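Local coordinates for protein nicotinamide riboside transporter PnuC (Neisseria mucosa ATCC 25996, PDB 4QTN) that carries the vitamin B3 precursor nicotinamide riboside across the inner membrane as a homotrimer of helical subunits, at residues S221-G224 against Y225-T229. Numbering follows the deposited sequence.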
ATOM      1  N   SER C 221      -2.593   1.997  10.998  1.00 91.44           N
ATOM      2  CA  SER C 221      -3.248   3.288  10.847  1.00 91.13           C
ATOM      3  C   SER C 221      -4.450   3.214   9.893  1.00 88.17           C
ATOM      4  O   SER C 221      -5.364   4.029   9.996  1.00 93.47           O
ATOM      5  CB  SER C 221      -2.252   4.392  10.439  1.00 91.00           C
ATOM      6  OG  SER C 221      -1.947   4.338   9.057  1.00 97.10           O
ATOM      7  N   VAL C 222      -4.479   2.210   9.002  1.00 78.89           N
ATOM      8  CA  VAL C 222      -5.711   1.947   8.255  1.00 71.15           C
ATOM      9  C   VAL C 222      -6.716   1.254   9.143  1.00 73.02           C
ATOM     10  O   VAL C 222      -7.888   1.620   9.150  1.00 73.54           O
ATOM     11  CB  VAL C 222      -5.504   1.145   6.958  1.00 71.57           C
ATOM     12  CG1 VAL C 222      -6.801   0.460   6.561  1.00 68.72           C
ATOM     13  CG2 VAL C 222      -5.067   2.061   5.838  1.00 68.82           C
ATOM     14  N   TYR C 223      -6.260   0.289   9.939  1.00 74.73           N
ATOM     15  CA  TYR C 223      -7.142  -0.299  10.965  1.00 78.67           C
ATOM     16  C   TYR C 223      -7.754   0.761  11.888  1.00 80.43           C
ATOM     17  O   TYR C 223      -8.959   0.753  12.131  1.00 84.71           O
ATOM     18  CB  TYR C 223      -6.417  -1.321  11.813  1.00 79.12           C
ATOM     19  CG  TYR C 223      -7.359  -2.100  12.668  1.00 84.05           C
ATOM     20  CD1 TYR C 223      -8.326  -2.924  12.078  1.00 88.29           C
ATOM     21  CD2 TYR C 223      -7.336  -1.989  14.071  1.00 89.97           C
ATOM     22  CE1 TYR C 223      -9.221  -3.642  12.836  1.00 93.55           C
ATOM     23  CE2 TYR C 223      -8.238  -2.718  14.856  1.00 97.36           C
ATOM     24  CZ  TYR C 223      -9.176  -3.548  14.218  1.00101.61           C
ATOM     25  OH  TYR C 223     -10.078  -4.279  14.932  1.00102.77           O
ATOM     26  N   GLY C 224      -6.902   1.648  12.418  1.00 80.82           N
ATOM     27  CA  GLY C 224      -7.335   2.760  13.281  1.00 77.60           C
ATOM     28  C   GLY C 224      -8.499   3.540  12.700  1.00 75.04           C
ATOM     29  O   GLY C 224      -9.561   3.660  13.319  1.00 73.19           O
ATOM     30  N   TYR C 225      -8.323   4.034  11.491  1.00 72.65           N
ATOM     31  CA  TYR C 225      -9.395   4.718  10.809  1.00 75.93           C
ATOM     32  C   TYR C 225     -10.682   3.882  10.797  1.00 76.10           C
ATOM     33  O   TYR C 225     -11.736   4.349  11.262  1.00 76.84           O
ATOM     34  CB  TYR C 225      -8.978   5.090   9.411  1.00 75.75           C
ATOM     35  CG  TYR C 225      -9.681   6.287   8.861  1.00 79.78           C
ATOM     36  CD1 TYR C 225     -11.032   6.439   9.016  1.00 82.58           C
ATOM     37  CD2 TYR C 225      -8.998   7.240   8.123  1.00 89.13           C
ATOM     38  CE1 TYR C 225     -11.702   7.517   8.469  1.00 92.74           C
ATOM     39  CE2 TYR C 225      -9.663   8.321   7.550  1.00 95.50           C
ATOM     40  CZ  TYR C 225     -11.019   8.452   7.733  1.00 95.88           C
ATOM     41  OH  TYR C 225     -11.710   9.526   7.197  1.00107.78           O
ATOM     42  N   ILE C 226     -10.592   2.637  10.332  1.00 75.51           N
ATOM     43  CA  ILE C 226     -11.763   1.721  10.371  1.00 75.80           C
ATOM     44  C   ILE C 226     -12.398   1.568  11.777  1.00 76.90           C
ATOM     45  O   ILE C 226     -13.599   1.807  11.941  1.00 80.97           O
ATOM     46  CB  ILE C 226     -11.447   0.341   9.797  1.00 73.97           C
ATOM     47  CG1 ILE C 226     -11.441   0.391   8.289  1.00 76.62           C
ATOM     48  CG2 ILE C 226     -12.500  -0.645  10.213  1.00 79.30           C
ATOM     49  CD1 ILE C 226     -10.307  -0.396   7.678  1.00 81.87           C
ATOM     50  N   ASN C 227     -11.585   1.205  12.776  1.00 72.90           N
ATOM     51  CA  ASN C 227     -12.081   0.923  14.128  1.00 75.47           C
ATOM     52  C   ASN C 227     -12.597   2.125  14.841  1.00 78.77           C
ATOM     53  O   ASN C 227     -13.628   2.053  15.520  1.00 85.95           O
ATOM     54  CB  ASN C 227     -11.001   0.303  14.987  1.00 81.21           C
ATOM     55  CG  ASN C 227     -11.565  -0.356  16.236  1.00 91.20           C
ATOM     56  OD1 ASN C 227     -12.297  -1.362  16.151  1.00 97.24           O
ATOM     57  ND2 ASN C 227     -11.228   0.196  17.407  1.00 87.96           N
ATOM     58  N   TRP C 228     -11.841   3.219  14.767  1.00 78.90           N
ATOM     59  CA  TRP C 228     -12.308   4.511  15.275  1.00 78.65           C
ATOM     60  C   TRP C 228     -13.620   4.988  14.642  1.00 79.26           C
ATOM     61  O   TRP C 228     -14.425   5.628  15.311  1.00 82.76           O
ATOM     62  CB  TRP C 228     -11.219   5.576  15.175  1.00 75.71           C
ATOM     63  CG  TRP C 228     -10.424   5.622  16.376  1.00 75.86           C
ATOM     64  CD1 TRP C 228      -9.694   4.610  16.898  1.00 78.50           C
ATOM     65  CD2 TRP C 228     -10.298   6.721  17.279  1.00 79.59           C
ATOM     66  NE1 TRP C 228      -9.101   5.003  18.077  1.00 81.84           N
ATOM     67  CE2 TRP C 228      -9.455   6.298  18.333  1.00 83.04           C
ATOM     68  CE3 TRP C 228     -10.793   8.027  17.295  1.00 80.12           C
ATOM     69  CZ2 TRP C 228      -9.101   7.137  19.395  1.00 84.86           C
ATOM     70  CZ3 TRP C 228     -10.448   8.862  18.363  1.00 83.62           C
ATOM     71  CH2 TRP C 228      -9.613   8.410  19.393  1.00 86.13           C
ATOM     72  N   THR C 229     -13.867   4.647  13.381  1.00 76.38           N
ATOM     73  CA  THR C 229     -15.202   4.856  12.848  1.00 80.50           C
ATOM     74  C   THR C 229     -16.260   4.072  13.631  1.00 88.53           C
ATOM     75  O   THR C 229     -17.242   4.653  14.106  1.00 95.69           O
ATOM     76  CB  THR C 229     -15.299   4.570  11.353  1.00 73.76           C
ATOM     77  OG1 THR C 229     -14.541   5.546  10.658  1.00 80.45           O
ATOM     78  CG2 THR C 229     -16.728   4.684  10.893  1.00 70.66           C
TER
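Tyr223 and Asn227 sit one helical turn apart, and the ring of the first leans outward and forward, at a slant across the side chain of the second. From CB, the tyrosine sets out with CG anti to the backbone N (chi1 -169°), which turns the ring toward the following turn. There one face of the ring receives Asn227 CB, toward the rim and 4.1 Å from CE2. Ring and amide planes lie only 14° apart. At the tip, Tyr223 OH passes 3.9 Å from Asn227 OD1, too far for a bond; the hydroxyl is hydrogen-bonded instead to Glu19, while Asn227 ND2 bonds to the carbonyl of Gly58. A long aromatic residue with a polar tip and a short amide thus pack against each other yet tie the helix to two other parts of the chain. Val222 and Ile226 form a more exposed apolar pair, CG1 of the valine meeting CD1 of the isoleucine at 3.8 Å, as suits branched aliphatic residues on a membrane-spanning helix. Gly224 presents bare backbone at a buried position; its carbonyl O lies 3.1 Å from Trp228 CB and accepts a bond from Trp228 N at 2.7 Å. The indole lies obliquely to that oxygen, and its NE1 is engaged by the carbonyl of Val57. In the next pair along, Thr229 OG1 donates to Tyr225 O (3.1 Å), which also accepts from Thr229 N on the opposite face of its carbonyl plane. Small Ser221 touches bound nicotinamide riboside near Trp185 and Asn189, its OG hydrogen-bonded to Leu218 O. The i to i+4 bonding, weak at Tyr225 N to Ser221 O, is that of a transmembrane alpha-helix, here helix 208-234 running from the ligand pocket toward what is probably the cytoplasmic end.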